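Local coordinates for ECF RNA polymerase sigma factor SigK (Mycobacterium tuberculosis, PDB 4NQW), which probably directs RNA polymerase to specific promoters as an initiation factor of the extracytoplasmic function class, held inactive by an anti-sigma factor until released, at residues F46-H49 against T50-R53; G168-T171 against Y172-S176; S184-K187 against S188-D192. All blocks are in the same frame, centred on the assembly; numbering follows the deposited sequence.

Contact 1: residues F46-H49 against T50-R53; sequences FYDH and TKSR
Over one face of the Tyr-47 ring lies the aliphatic chain of Lys-51, one helical turn on. Lys-51 CB stands 3.9 Å from the centroid of the Tyr-47 ring in a CH-pi contact displaced toward the rim, and Lys-51 CD comes within 3.5 Å of Tyr-47 CE2. The Arg-53 guanidinium carries a water over the centre of one face and has Thr-50 CG2 in plane at its edge. That water bridges Arg-53 N and His-49 O where the helix is kinked. A lysine suits its place because its methylenes can lie on an aromatic ring while the ammonium group travels on. Asp-48 runs alongside the Lys-51 chain, but each finds its charge partner in another protein's chain, Lys-51 NZ an acidic side chain and Asp-48 a basic one. Thr-50 turns its hydroxyl back on its own helix: with OG1 between backbone N and carbonyl carbon (chi1 60°), Thr-50 OG1 donates a 2.7 Å hydrogen bond to Phe-46 O. Tyr-76 OH also bonds this OG1, so a buried threonine keeps its polar atom satisfied. The whole is a kinked turn of helix 42-62 in sigma-70 domain 2, with Phe-46 and Thr-50 against helices 28-34 and 93-111.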
loop_
_atom_site.group_PDB
_atom_site.type_symbol
_atom_site.label_atom_id
_atom_site.label_comp_id
_atom_site.label_asym_id
_atom_site.label_seq_id
_atom_site.Cartn_x
_atom_site.Cartn_y
_atom_site.Cartn_z
ATOM N N PHE A 46 13.164 4.405 -12.278
ATOM C CA PHE A 46 12.138 3.821 -11.410
ATOM C C PHE A 46 11.737 4.816 -10.328
ATOM O O PHE A 46 10.551 4.994 -10.045
ATOM C CB PHE A 46 12.649 2.530 -10.762
ATOM C CG PHE A 46 11.618 1.815 -9.932
ATOM C CD1 PHE A 46 10.725 0.930 -10.523
ATOM C CD2 PHE A 46 11.542 2.023 -8.561
ATOM C CE1 PHE A 46 9.772 0.268 -9.763
ATOM C CE2 PHE A 46 10.591 1.363 -7.797
ATOM C CZ PHE A 46 9.706 0.483 -8.398
ATOM N N TYR A 47 12.736 5.463 -9.733
ATOM C CA TYR A 47 12.502 6.492 -8.727
ATOM C C TYR A 47 11.772 7.702 -9.317
ATOM O O TYR A 47 10.754 8.137 -8.776
ATOM C CB TYR A 47 13.821 6.938 -8.085
ATOM C CG TYR A 47 13.655 8.152 -7.206
ATOM C CD1 TYR A 47 13.016 8.055 -5.976
ATOM C CD2 TYR A 47 14.108 9.403 -7.615
ATOM C CE1 TYR A 47 12.841 9.166 -5.170
ATOM C CE2 TYR A 47 13.942 10.519 -6.815
ATOM C CZ TYR A 47 13.305 10.395 -5.595
ATOM O OH TYR A 47 13.130 11.493 -4.788
ATOM N N ASP A 48 12.289 8.234 -10.423
ATOM C CA ASP A 48 11.717 9.435 -11.054
ATOM C C ASP A 48 10.233 9.301 -11.404
ATOM O O ASP A 48 9.478 10.268 -11.290
ATOM C CB ASP A 48 12.497 9.813 -12.325
ATOM C CG ASP A 48 13.723 10.670 -12.038
ATOM O OD1 ASP A 48 13.781 11.317 -10.969
ATOM O OD2 ASP A 48 14.633 10.707 -12.897
ATOM N N HIS A 49 9.823 8.109 -11.829
ATOM C CA HIS A 49 8.452 7.880 -12.283
ATOM C C HIS A 49 7.474 7.616 -11.130
ATOM O O HIS A 49 6.265 7.796 -11.291
ATOM C CB HIS A 49 8.416 6.714 -13.284
ATOM C CG HIS A 49 7.335 6.834 -14.312
ATOM N ND1 HIS A 49 7.277 7.877 -15.211
ATOM C CD2 HIS A 49 6.276 6.036 -14.594
ATOM C CE1 HIS A 49 6.225 7.723 -15.995
ATOM N NE2 HIS A 49 5.603 6.613 -15.643
ATOM N N THR A 50 7.998 7.200 -9.974
ATOM C CA THR A 50 7.165 6.824 -8.825
ATOM C C THR A 50 7.237 7.771 -7.616
ATOM O O THR A 50 6.391 7.695 -6.723
ATOM C CB THR A 50 7.530 5.409 -8.329
ATOM O OG1 THR A 50 8.906 5.374 -7.921
ATOM C CG2 THR A 50 7.300 4.374 -9.424
ATOM N N LYS A 51 8.226 8.663 -7.593
ATOM C CA LYS A 51 8.543 9.443 -6.386
ATOM C C LYS A 51 7.396 10.292 -5.829
ATOM O O LYS A 51 7.222 10.369 -4.612
ATOM C CB LYS A 51 9.783 10.323 -6.606
ATOM C CG LYS A 51 9.652 11.384 -7.692
ATOM C CD LYS A 51 10.984 12.079 -7.924
ATOM C CE LYS A 51 11.019 12.838 -9.239
ATOM N NZ LYS A 51 10.149 14.042 -9.214
ATOM N N SER A 52 6.622 10.925 -6.708
ATOM C CA SER A 52 5.524 11.791 -6.266
ATOM C C SER A 52 4.395 10.998 -5.594
ATOM O O SER A 52 3.745 11.492 -4.669
ATOM C CB SER A 52 4.971 12.615 -7.434
ATOM O OG SER A 52 4.338 11.788 -8.393
ATOM N N ARG A 53 4.169 9.774 -6.059
ATOM C CA ARG A 53 3.148 8.910 -5.470
ATOM C C ARG A 53 3.601 8.309 -4.136
ATOM O O ARG A 53 2.800 8.196 -3.206
ATOM C CB ARG A 53 2.731 7.813 -6.455
ATOM C CG ARG A 53 1.830 8.324 -7.572
ATOM C CD ARG A 53 1.243 7.206 -8.425
ATOM N NE ARG A 53 1.844 7.132 -9.757
ATOM C CZ ARG A 53 2.989 6.516 -10.052
ATOM N NH1 ARG A 53 3.701 5.906 -9.111
ATOM N NH2 ARG A 53 3.432 6.516 -11.304
HETATM O O HOH W 1 4.775 9.081 -9.064
#

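Contact 2: residues G168-T171 against Y172-S176; sequences GGLT and YVEVS
Thr-171 and Glu-174 cross obliquely, each binding the other's backbone N-H. Thr-171 sits at the N-cap of helix 172-178, the first helix of the probable helix-turn-helix, and Thr-171 OG1, held between backbone N and carbonyl carbon (chi1 68°), accepts from Glu-174 N at 3.2 Å. In return Glu-174, extended beyond CG, brings OE1 to 3.1 Å from Thr-171 N; this nearly straight bond (168°) uses the anti lone pair of the carboxylate. The two bonds make a capping box. Threonine suits the cap because its short side chain sets a hydroxyl oxygen near a first-turn N-H, whereas the longer glutamate can reach back to the residue before the helix. Leu-170 crosses Glu-174 at about a right angle and sets its CB 3.9 Å from Val-175 CG2, so an apolar contact lies beside the polar one. Before it, Gly-169 leaves helix 156-167 with positive phi (78°), a conformation glycine adopts readily for want of a side chain. The N-H groups of a first turn lack carbonyl partners from a preceding turn; the hydroxyl oxygen supplies one here, and the nearby carboxylate probably steadies the partial positive charge of the helix start.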
loop_
_atom_site.group_PDB
_atom_site.type_symbol
_atom_site.label_atom_id
_atom_site.label_comp_id
_atom_site.label_asym_id
_atom_site.label_seq_id
_atom_site.Cartn_x
_atom_site.Cartn_y
_atom_site.Cartn_z
ATOM N N GLY A 168 -5.269 6.758 8.258
ATOM C CA GLY A 168 -5.093 6.931 9.702
ATOM C C GLY A 168 -4.212 5.879 10.356
ATOM O O GLY A 168 -3.767 6.060 11.491
ATOM N N GLY A 169 -3.974 4.772 9.654
ATOM C CA GLY A 169 -3.096 3.710 10.141
ATOM C C GLY A 169 -3.701 2.791 11.192
ATOM O O GLY A 169 -2.986 1.997 11.804
ATOM N N LEU A 170 -5.013 2.883 11.400
ATOM C CA LEU A 170 -5.695 2.047 12.389
ATOM C C LEU A 170 -5.854 0.616 11.883
ATOM O O LEU A 170 -6.046 0.387 10.687
ATOM C CB LEU A 170 -7.076 2.617 12.740
ATOM C CG LEU A 170 -7.131 3.788 13.726
ATOM C CD1 LEU A 170 -6.548 5.057 13.127
ATOM C CD2 LEU A 170 -8.566 4.029 14.170
ATOM N N THR A 171 -5.777 -0.343 12.801
ATOM C CA THR A 171 -6.067 -1.739 12.482
ATOM C C THR A 171 -7.583 -1.910 12.437
ATOM O O THR A 171 -8.311 -1.112 13.023
ATOM C CB THR A 171 -5.487 -2.712 13.532
ATOM O OG1 THR A 171 -6.181 -2.553 14.774
ATOM C CG2 THR A 171 -3.995 -2.469 13.752
ATOM N N TYR A 172 -8.063 -2.946 11.754
ATOM C CA TYR A 172 -9.510 -3.163 11.635
ATOM C C TYR A 172 -10.174 -3.368 13.000
ATOM O O TYR A 172 -11.335 -3.013 13.186
ATOM C CB TYR A 172 -9.828 -4.328 10.687
ATOM C CG TYR A 172 -9.687 -5.706 11.288
ATOM C CD1 TYR A 172 -8.447 -6.332 11.364
ATOM C CD2 TYR A 172 -10.798 -6.395 11.764
ATOM C CE1 TYR A 172 -8.317 -7.597 11.906
ATOM C CE2 TYR A 172 -10.675 -7.663 12.308
ATOM C CZ TYR A 172 -9.433 -8.260 12.376
ATOM O OH TYR A 172 -9.303 -9.519 12.915
ATOM N N VAL A 173 -9.424 -3.928 13.945
ATOM C CA VAL A 173 -9.877 -4.061 15.328
ATOM C C VAL A 173 -10.076 -2.676 15.941
ATOM O O VAL A 173 -11.120 -2.399 16.536
ATOM C CB VAL A 173 -8.862 -4.852 16.188
ATOM C CG1 VAL A 173 -9.307 -4.911 17.644
ATOM C CG2 VAL A 173 -8.677 -6.263 15.643
ATOM N N GLU A 174 -9.069 -1.817 15.794
ATOM C CA GLU A 174 -9.136 -0.440 16.291
ATOM C C GLU A 174 -10.282 0.357 15.659
ATOM O O GLU A 174 -10.872 1.216 16.311
ATOM C CB GLU A 174 -7.808 0.291 16.057
ATOM C CG GLU A 174 -6.679 -0.161 16.970
ATOM C CD GLU A 174 -5.397 0.626 16.755
ATOM O OE1 GLU A 174 -4.996 0.820 15.585
ATOM O OE2 GLU A 174 -4.783 1.048 17.758
ATOM N N VAL A 175 -10.589 0.072 14.395
ATOM C CA VAL A 175 -11.721 0.705 13.713
ATOM C C VAL A 175 -13.050 0.217 14.295
ATOM O O VAL A 175 -13.971 1.009 14.487
ATOM C CB VAL A 175 -11.682 0.459 12.186
ATOM C CG1 VAL A 175 -12.960 0.944 11.513
ATOM C CG2 VAL A 175 -10.477 1.151 11.572
ATOM N N SER A 176 -13.144 -1.079 14.587
ATOM C CA SER A 176 -14.366 -1.653 15.164
ATOM C C SER A 176 -14.683 -1.053 16.531
ATOM O O SER A 176 -15.843 -0.790 16.837
ATOM C CB SER A 176 -14.254 -3.176 15.284
ATOM O OG SER A 176 -13.569 -3.550 16.469
#

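Contact 3: residues S184-K187 against S188-D192; sequences STIK and SRMRD
Four successive i to i+4 hydrogen bonds, from Ser-188 N to Ser-184 O through Arg-191 N to Lys-187 O, carry the chain through a regular helical turn, the shortest being Met-190 N to Ile-186 O at 2.8 Å. On the buried side Ile-186 and Met-190 cross one another at a slant, and Ile-186 CG2 meets the terminal Met-190 CE at 3.8 Å. The methionine is extended beyond CG (chi2 -179°), which carries its methyl group out to that branch; a long, flexible thioether and a beta-branched residue together form an apolar patch that faces helix 172-178. Thr-185 and Arg-189 lie side by side and point the same way, with Thr-185 CG2 3.9 Å from Arg-189 NH1, while the arginine bends at chi2 and chi3. Ser-188 OG lies 3.0 Å from Ser-184 O, and a small polar residue suits this exposed face. Lys-187 and Arg-191 suit a surface met by another protein's chain: Arg-191 CG passes 3.2 Å from Lys-187 O, and their charged ends reach acidic side chains of that chain, in a weak, long ion pair for Arg-191. Within helix 183-201, the second helix of the probable helix-turn-helix, Ile-186 packs on Val-175 and Ser-176 and Met-190 on Tyr-172 of helix 172-178, while Arg-189 and Met-190 also touch helix 156-167.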
loop_
_atom_site.group_PDB
_atom_site.type_symbol
_atom_site.label_atom_id
_atom_site.label_comp_id
_atom_site.label_asym_id
_atom_site.label_seq_id
_atom_site.Cartn_x
_atom_site.Cartn_y
_atom_site.Cartn_z
ATOM N N SER A 184 -16.724 -8.576 12.314
ATOM C CA SER A 184 -17.378 -9.035 11.094
ATOM C C SER A 184 -17.849 -7.863 10.239
ATOM O O SER A 184 -17.679 -7.864 9.020
ATOM C CB SER A 184 -18.576 -9.922 11.441
ATOM O OG SER A 184 -19.323 -10.255 10.283
ATOM N N THR A 185 -18.435 -6.865 10.894
ATOM C CA THR A 185 -19.014 -5.715 10.205
ATOM C C THR A 185 -17.945 -4.858 9.535
ATOM O O THR A 185 -18.107 -4.468 8.384
ATOM C CB THR A 185 -19.846 -4.844 11.170
ATOM O OG1 THR A 185 -20.775 -5.672 11.882
ATOM C CG2 THR A 185 -20.616 -3.766 10.408
ATOM N N ILE A 186 -16.856 -4.576 10.248
ATOM C CA ILE A 186 -15.786 -3.735 9.702
ATOM C C ILE A 186 -15.032 -4.454 8.585
ATOM O O ILE A 186 -14.638 -3.831 7.601
ATOM C CB ILE A 186 -14.797 -3.277 10.798
ATOM C CG1 ILE A 186 -15.517 -2.427 11.853
ATOM C CG2 ILE A 186 -13.633 -2.491 10.203
ATOM C CD1 ILE A 186 -16.221 -1.192 11.323
ATOM N N LYS A 187 -14.838 -5.760 8.738
ATOM C CA LYS A 187 -14.168 -6.558 7.712
ATOM C C LYS A 187 -14.990 -6.617 6.424
ATOM O O LYS A 187 -14.446 -6.472 5.329
ATOM C CB LYS A 187 -13.871 -7.964 8.233
ATOM C CG LYS A 187 -12.760 -7.998 9.275
ATOM C CD LYS A 187 -12.369 -9.422 9.644
ATOM C CE LYS A 187 -13.464 -10.130 10.424
ATOM N NZ LYS A 187 -13.061 -11.517 10.780
ATOM N N SER A 188 -16.298 -6.817 6.565
ATOM C CA SER A 188 -17.214 -6.782 5.424
ATOM C C SER A 188 -17.254 -5.398 4.781
ATOM O O SER A 188 -17.315 -5.277 3.557
ATOM C CB SER A 188 -18.629 -7.181 5.852
ATOM O OG SER A 188 -18.675 -8.534 6.259
ATOM N N ARG A 189 -17.217 -4.359 5.612
ATOM C CA ARG A 189 -17.316 -2.984 5.130
ATOM C C ARG A 189 -16.054 -2.544 4.392
ATOM O O ARG A 189 -16.137 -1.868 3.366
ATOM C CB ARG A 189 -17.624 -2.027 6.291
ATOM C CG ARG A 189 -18.394 -0.770 5.908
ATOM C CD ARG A 189 -19.632 -1.077 5.068
ATOM N NE ARG A 189 -20.850 -0.485 5.619
ATOM C CZ ARG A 189 -21.675 -1.091 6.473
ATOM N NH1 ARG A 189 -21.438 -2.328 6.905
ATOM N NH2 ARG A 189 -22.756 -0.452 6.903
ATOM N N MET A 190 -14.891 -2.929 4.913
ATOM C CA MET A 190 -13.622 -2.682 4.226
ATOM C C MET A 190 -13.600 -3.376 2.869
ATOM O O MET A 190 -13.153 -2.800 1.881
ATOM C CB MET A 190 -12.445 -3.176 5.065
ATOM C CG MET A 190 -12.104 -2.277 6.237
ATOM S SD MET A 190 -10.684 -2.905 7.146
ATOM C CE MET A 190 -10.453 -1.580 8.323
ATOM N N ARG A 191 -14.084 -4.614 2.839
ATOM C CA ARG A 191 -14.216 -5.373 1.597
ATOM C C ARG A 191 -15.136 -4.679 0.603
ATOM O O ARG A 191 -14.818 -4.585 -0.580
ATOM C CB ARG A 191 -14.754 -6.776 1.877
ATOM C CG ARG A 191 -13.718 -7.733 2.430
ATOM C CD ARG A 191 -14.282 -9.136 2.597
ATOM N NE ARG A 191 -14.667 -9.727 1.315
ATOM C CZ ARG A 191 -14.858 -11.027 1.098
ATOM N NH1 ARG A 191 -14.687 -11.919 2.071
ATOM N NH2 ARG A 191 -15.212 -11.442 -0.114
ATOM N N ASP A 192 -16.279 -4.203 1.089
ATOM C CA ASP A 192 -17.243 -3.498 0.242
ATOM C C ASP A 192 -16.644 -2.223 -0.346
ATOM O O ASP A 192 -16.795 -1.955 -1.540
ATOM C CB ASP A 192 -18.522 -3.172 1.025
ATOM C CG ASP A 192 -19.346 -4.412 1.354
ATOM O OD1 ASP A 192 -18.888 -5.542 1.067
ATOM O OD2 ASP A 192 -20.457 -4.258 1.906
#

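In the fold
Contacts 2 and 3 belong together: helices 172-178 and 183-201 pack directly, with Tyr-172 CD2 3.6 Å from Lys-187 CG. Contact 1 lies in domain 2, on the opposite side of the chain's centre, its own centre about 29 Å from that of contact 2 and 32 Å from that of contact 3. Contacts 1 and 2 each have three buried residues among seven that touch; contact 3, with two of eight buried and two exposed, is the most superficial. Their chemistry follows their place: contact 1 joins ring packing to a hydroxyl-backbone bond at a kink, contact 2 caps a helix start, and contact 3 is mid-helix, apolar inside and polar outside. Each also touches the chain of another protein.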